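Local atomic coordinates of solute-binding protein (Thermoactinomyces vulgaris, PDB entry 2ZYO), a protein that binds maltodextrins such as maltotetraose, and probably cyclodextrins, and is likely to deliver them to a membrane transporter for uptake. Residues G69-H82 with I279-Y292. Residues are numbered along the deposited sequence; the frame is centred on the assembly and turned at random.
Sequences GPAGKGADLVTWPH and IGVKGWYLSAYSKY
Strand 77-81 pairs antiparallel with strand 279-287 in a buried contact within one lobe of the binding protein, the first strand also bonding to strand 20-25. Val-78 and Tyr-285 form a hydrogen-bonded pair, Tyr-285 N to Val-78 O at 2.8 Å and nearly straight (171°). Farther along, side chains supplement the backbone pairing. Thr-79 OG1 reaches Gly-283 O from above the carbonyl plane, and Tyr-285 OH donates to Trp-80 O (2.7 Å), nearly along the C=O axis. The Tyr-285 ring turns its edge to the Trp-80 indole face, Tyr-285 CE2 lying 3.6 Å from Trp-80 CD1. Without the ring and hydroxyl of Tyr-285, as with an alanine here, Trp-80 O would probably lose this donor and a gap would open against the indole. With CG between its backbone N and carbonyl carbon (chi1 87°), His-82 turns ND1 to accept from Val-281 N (3.1 Å), while NE2 bonds Met-350 O. At the other end, Asp-76 OD1 takes Ser-290 OG on its anti lone pair (2.6 Å), and Pro-70 CD makes a CH-pi contact over the Tyr-289 ring. Pro-81's side chain is about 6 Å from a bound glucose, placing this end beside the sugar site, as in periplasmic-binding-protein folds where a distant strand returns to the N-terminal lobe.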
loop_
_atom_site.group_PDB
_atom_site.type_symbol
_atom_site.label_atom_id
_atom_site.label_comp_id
_atom_site.label_asym_id
_atom_site.label_seq_id
_atom_site.Cartn_x
_atom_site.Cartn_y
_atom_site.Cartn_z
ATOM N N GLY A 69 -17.275 -1.807 19.423
ATOM C CA GLY A 69 -18.122 -0.701 18.965
ATOM C C GLY A 69 -19.562 -0.800 19.448
ATOM O O GLY A 69 -20.042 0.096 20.146
ATOM N N PRO A 70 -20.267 -1.887 19.070
ATOM C CA PRO A 70 -21.626 -2.137 19.563
ATOM C C PRO A 70 -21.726 -2.220 21.089
ATOM O O PRO A 70 -22.763 -1.870 21.654
ATOM C CB PRO A 70 -21.976 -3.493 18.941
ATOM C CG PRO A 70 -21.138 -3.573 17.727
ATOM C CD PRO A 70 -19.843 -2.929 18.116
ATOM N N ALA A 71 -20.657 -2.675 21.740
ATOM C CA ALA A 71 -20.606 -2.779 23.200
ATOM C C ALA A 71 -20.439 -1.427 23.905
ATOM O O ALA A 71 -20.580 -1.337 25.128
ATOM C CB ALA A 71 -19.497 -3.738 23.618
ATOM N N GLY A 72 -20.145 -0.382 23.132
ATOM C CA GLY A 72 -19.949 0.964 23.671
ATOM C C GLY A 72 -18.537 1.226 24.166
ATOM O O GLY A 72 -18.267 2.274 24.762
ATOM N N LYS A 73 -17.639 0.279 23.904
ATOM C CA LYS A 73 -16.256 0.340 24.382
ATOM C C LYS A 73 -15.264 0.579 23.241
ATOM O O LYS A 73 -14.048 0.450 23.420
ATOM C CB LYS A 73 -15.901 -0.954 25.123
ATOM C CG LYS A 73 -16.836 -1.306 26.274
ATOM C CD LYS A 73 -16.621 -2.739 26.726
ATOM C CE LYS A 73 -17.721 -3.189 27.670
ATOM N NZ LYS A 73 -17.483 -4.566 28.181
ATOM N N GLY A 74 -15.786 0.928 22.069
ATOM C CA GLY A 74 -14.952 1.129 20.892
ATOM C C GLY A 74 -14.249 2.471 20.865
ATOM O O GLY A 74 -14.649 3.414 21.556
ATOM N N ALA A 75 -13.197 2.550 20.055
ATOM C CA ALA A 75 -12.477 3.799 19.822
ATOM C C ALA A 75 -13.298 4.763 18.980
ATOM O O ALA A 75 -14.161 4.349 18.211
ATOM C CB ALA A 75 -11.161 3.521 19.134
ATOM N N ASP A 76 -13.022 6.054 19.126
ATOM C CA ASP A 76 -13.603 7.052 18.239
ATOM C C ASP A 76 -12.849 7.068 16.916
ATOM O O ASP A 76 -13.459 7.118 15.843
ATOM C CB ASP A 76 -13.587 8.428 18.900
ATOM C CG ASP A 76 -14.437 8.472 20.152
ATOM O OD1 ASP A 76 -15.677 8.513 20.024
ATOM O OD2 ASP A 76 -13.868 8.454 21.263
ATOM N N LEU A 77 -11.522 7.010 17.001
ATOM C CA LEU A 77 -10.676 6.959 15.814
ATOM C C LEU A 77 -9.926 5.637 15.744
ATOM O O LEU A 77 -9.358 5.180 16.736
ATOM C CB LEU A 77 -9.689 8.133 15.787
ATOM C CG LEU A 77 -10.234 9.568 15.790
ATOM C CD1 LEU A 77 -9.089 10.546 15.603
ATOM C CD2 LEU A 77 -11.301 9.786 14.720
ATOM N N VAL A 78 -9.948 5.033 14.558
ATOM C CA VAL A 78 -9.278 3.761 14.298
ATOM C C VAL A 78 -8.409 3.889 13.049
ATOM O O VAL A 78 -8.508 4.876 12.315
ATOM C CB VAL A 78 -10.293 2.601 14.121
ATOM C CG1 VAL A 78 -11.009 2.306 15.440
ATOM C CG2 VAL A 78 -11.302 2.922 13.019
ATOM N N THR A 79 -7.558 2.895 12.811
ATOM C CA THR A 79 -6.632 2.936 11.685
ATOM C C THR A 79 -6.262 1.548 11.166
ATOM O O THR A 79 -6.040 0.624 11.946
ATOM C CB THR A 79 -5.355 3.764 12.026
ATOM O OG1 THR A 79 -4.490 3.822 10.888
ATOM C CG2 THR A 79 -4.604 3.181 13.217
ATOM N N TRP A 80 -6.230 1.421 9.838
ATOM C CA TRP A 80 -5.764 0.216 9.141
ATOM C C TRP A 80 -5.505 0.532 7.665
ATOM O O TRP A 80 -5.988 1.549 7.163
ATOM C CB TRP A 80 -6.746 -0.958 9.295
ATOM C CG TRP A 80 -8.177 -0.678 8.927
ATOM C CD1 TRP A 80 -8.698 -0.572 7.668
ATOM C CD2 TRP A 80 -9.276 -0.511 9.832
ATOM N NE1 TRP A 80 -10.053 -0.334 7.733
ATOM C CE2 TRP A 80 -10.432 -0.287 9.049
ATOM C CE3 TRP A 80 -9.393 -0.510 11.227
ATOM C CZ2 TRP A 80 -11.693 -0.074 9.618
ATOM C CZ3 TRP A 80 -10.647 -0.305 11.791
ATOM C CH2 TRP A 80 -11.779 -0.087 10.988
ATOM N N PRO A 81 -4.721 -0.320 6.969
ATOM C CA PRO A 81 -4.529 -0.144 5.524
ATOM C C PRO A 81 -5.860 -0.051 4.768
ATOM O O PRO A 81 -6.803 -0.786 5.077
ATOM C CB PRO A 81 -3.760 -1.406 5.124
ATOM C CG PRO A 81 -3.011 -1.780 6.357
ATOM C CD PRO A 81 -3.939 -1.460 7.488
ATOM N N HIS A 82 -5.915 0.843 3.781
ATOM C CA HIS A 82 -7.165 1.221 3.114
ATOM C C HIS A 82 -7.823 0.112 2.292
ATOM O O HIS A 82 -8.998 0.218 1.948
ATOM C CB HIS A 82 -6.936 2.434 2.206
ATOM C CG HIS A 82 -6.465 2.072 0.832
ATOM N ND1 HIS A 82 -5.141 1.823 0.540
ATOM C CD2 HIS A 82 -7.144 1.896 -0.327
ATOM C CE1 HIS A 82 -5.023 1.518 -0.740
ATOM N NE2 HIS A 82 -6.225 1.557 -1.289
ATOM N N ILE A 279 -0.557 1.692 -4.660
ATOM C CA ILE A 279 -0.219 2.407 -3.436
ATOM C C ILE A 279 -1.124 1.933 -2.301
ATOM O O ILE A 279 -2.285 1.581 -2.526
ATOM C CB ILE A 279 -0.266 3.953 -3.595
ATOM C CG1 ILE A 279 -1.664 4.428 -4.001
ATOM C CG2 ILE A 279 0.787 4.421 -4.605
ATOM C CD1 ILE A 279 -1.983 5.848 -3.575
ATOM N N GLY A 280 -0.567 1.886 -1.096
ATOM C CA GLY A 280 -1.328 1.567 0.105
ATOM C C GLY A 280 -1.331 2.780 1.008
ATOM O O GLY A 280 -0.286 3.386 1.241
ATOM N N VAL A 281 -2.512 3.142 1.501
ATOM C CA VAL A 281 -2.662 4.307 2.367
ATOM C C VAL A 281 -3.167 3.869 3.738
ATOM O O VAL A 281 -4.142 3.124 3.834
ATOM C CB VAL A 281 -3.628 5.358 1.752
ATOM C CG1 VAL A 281 -3.850 6.528 2.710
ATOM C CG2 VAL A 281 -3.097 5.863 0.413
ATOM N N LYS A 282 -2.479 4.320 4.786
ATOM C CA LYS A 282 -2.932 4.129 6.160
ATOM C C LYS A 282 -3.522 5.446 6.639
ATOM O O LYS A 282 -2.825 6.457 6.697
ATOM C CB LYS A 282 -1.777 3.705 7.073
ATOM C CG LYS A 282 -1.252 2.296 6.815
ATOM C CD LYS A 282 -0.389 1.779 7.963
ATOM C CE LYS A 282 0.857 2.620 8.193
ATOM N NZ LYS A 282 1.680 2.112 9.329
ATOM N N GLY A 283 -4.810 5.437 6.966
ATOM C CA GLY A 283 -5.477 6.644 7.438
ATOM C C GLY A 283 -6.134 6.483 8.794
ATOM O O GLY A 283 -6.169 5.384 9.353
ATOM N N TRP A 284 -6.636 7.598 9.322
ATOM C CA TRP A 284 -7.506 7.592 10.493
ATOM C C TRP A 284 -8.944 7.542 10.011
ATOM O O TRP A 284 -9.327 8.311 9.121
ATOM C CB TRP A 284 -7.324 8.865 11.322
ATOM C CG TRP A 284 -6.057 8.942 12.111
ATOM C CD1 TRP A 284 -5.060 9.865 11.970
ATOM C CD2 TRP A 284 -5.656 8.076 13.179
ATOM N NE1 TRP A 284 -4.057 9.623 12.879
ATOM C CE2 TRP A 284 -4.395 8.528 13.631
ATOM C CE3 TRP A 284 -6.233 6.954 13.790
ATOM C CZ2 TRP A 284 -3.704 7.902 14.675
ATOM C CZ3 TRP A 284 -5.543 6.328 14.826
ATOM C CH2 TRP A 284 -4.290 6.804 15.254
ATOM N N TYR A 285 -9.734 6.649 10.601
ATOM C CA TYR A 285 -11.155 6.518 10.268
ATOM C C TYR A 285 -12.011 6.795 11.494
ATOM O O TYR A 285 -11.528 6.730 12.624
ATOM C CB TYR A 285 -11.459 5.132 9.683
ATOM C CG TYR A 285 -10.411 4.666 8.701
ATOM C CD1 TYR A 285 -10.077 5.444 7.594
ATOM C CD2 TYR A 285 -9.740 3.461 8.889
ATOM C CE1 TYR A 285 -9.100 5.034 6.698
ATOM C CE2 TYR A 285 -8.761 3.037 7.990
ATOM C CZ TYR A 285 -8.448 3.831 6.902
ATOM O OH TYR A 285 -7.484 3.429 6.011
ATOM N N LEU A 286 -13.279 7.117 11.259
ATOM C CA LEU A 286 -14.208 7.473 12.323
ATOM C C LEU A 286 -15.212 6.351 12.548
ATOM O O LEU A 286 -15.994 6.019 11.653
ATOM C CB LEU A 286 -14.931 8.778 11.968
ATOM C CG LEU A 286 -15.979 9.352 12.928
ATOM C CD1 LEU A 286 -15.405 9.596 14.315
ATOM C CD2 LEU A 286 -16.565 10.635 12.352
ATOM N N SER A 287 -15.183 5.774 13.746
ATOM C CA SER A 287 -16.094 4.692 14.098
ATOM C C SER A 287 -17.543 5.140 13.981
ATOM O O SER A 287 -17.897 6.237 14.416
ATOM C CB SER A 287 -15.827 4.207 15.522
ATOM O OG SER A 287 -16.860 3.342 15.968
ATOM N N ALA A 288 -18.374 4.276 13.405
ATOM C CA ALA A 288 -19.812 4.529 13.297
ATOM C C ALA A 288 -20.466 4.586 14.677
ATOM O O ALA A 288 -21.575 5.102 14.827
ATOM C CB ALA A 288 -20.472 3.464 12.439
ATOM N N TYR A 289 -19.759 4.066 15.679
ATOM C CA TYR A 289 -20.271 3.998 17.045
ATOM C C TYR A 289 -19.813 5.166 17.913
ATOM O O TYR A 289 -20.183 5.255 19.085
ATOM C CB TYR A 289 -19.882 2.659 17.684
ATOM C CG TYR A 289 -20.406 1.481 16.904
ATOM C CD1 TYR A 289 -21.706 1.018 17.098
ATOM C CD2 TYR A 289 -19.613 0.846 15.949
ATOM C CE1 TYR A 289 -22.199 -0.056 16.374
ATOM C CE2 TYR A 289 -20.097 -0.230 15.218
ATOM C CZ TYR A 289 -21.389 -0.675 15.435
ATOM O OH TYR A 289 -21.869 -1.738 14.709
ATOM N N SER A 290 -19.024 6.070 17.335
ATOM C CA SER A 290 -18.592 7.261 18.056
ATOM C C SER A 290 -19.780 8.167 18.350
ATOM O O SER A 290 -20.596 8.443 17.465
ATOM C CB SER A 290 -17.539 8.038 17.267
ATOM O OG SER A 290 -17.183 9.223 17.963
ATOM N N LYS A 291 -19.861 8.620 19.598
ATOM C CA LYS A 291 -20.913 9.534 20.038
ATOM C C LYS A 291 -20.505 10.984 19.792
ATOM O O LYS A 291 -21.296 11.908 20.005
ATOM C CB LYS A 291 -21.224 9.320 21.523
ATOM C CG LYS A 291 -21.689 7.911 21.882
ATOM C CD LYS A 291 -23.173 7.708 21.604
ATOM C CE LYS A 291 -23.645 6.326 22.050
ATOM N NZ LYS A 291 -23.358 6.031 23.488
ATOM N N TYR A 292 -19.267 11.177 19.335
ATOM C CA TYR A 292 -18.720 12.518 19.130
ATOM C C TYR A 292 -18.060 12.685 17.758
ATOM O O TYR A 292 -16.866 12.978 17.681
ATOM C CB TYR A 292 -17.723 12.865 20.243
ATOM C CG TYR A 292 -18.255 12.628 21.637
ATOM C CD1 TYR A 292 -19.082 13.566 22.258
ATOM C CD2 TYR A 292 -17.935 11.463 22.333
ATOM C CE1 TYR A 292 -19.578 13.345 23.542
ATOM C CE2 TYR A 292 -18.423 11.234 23.614
ATOM C CZ TYR A 292 -19.240 12.178 24.211
ATOM O OH TYR A 292 -19.722 11.949 25.480
HETATM O O HOH W 1 -20.427 4.804 23.687
HETATM O O HOH W 2 -17.682 4.831 20.834
HETATM O O HOH W 3 -16.518 2.966 18.613
HETATM O O HOH W 4 -17.867 7.775 21.441
#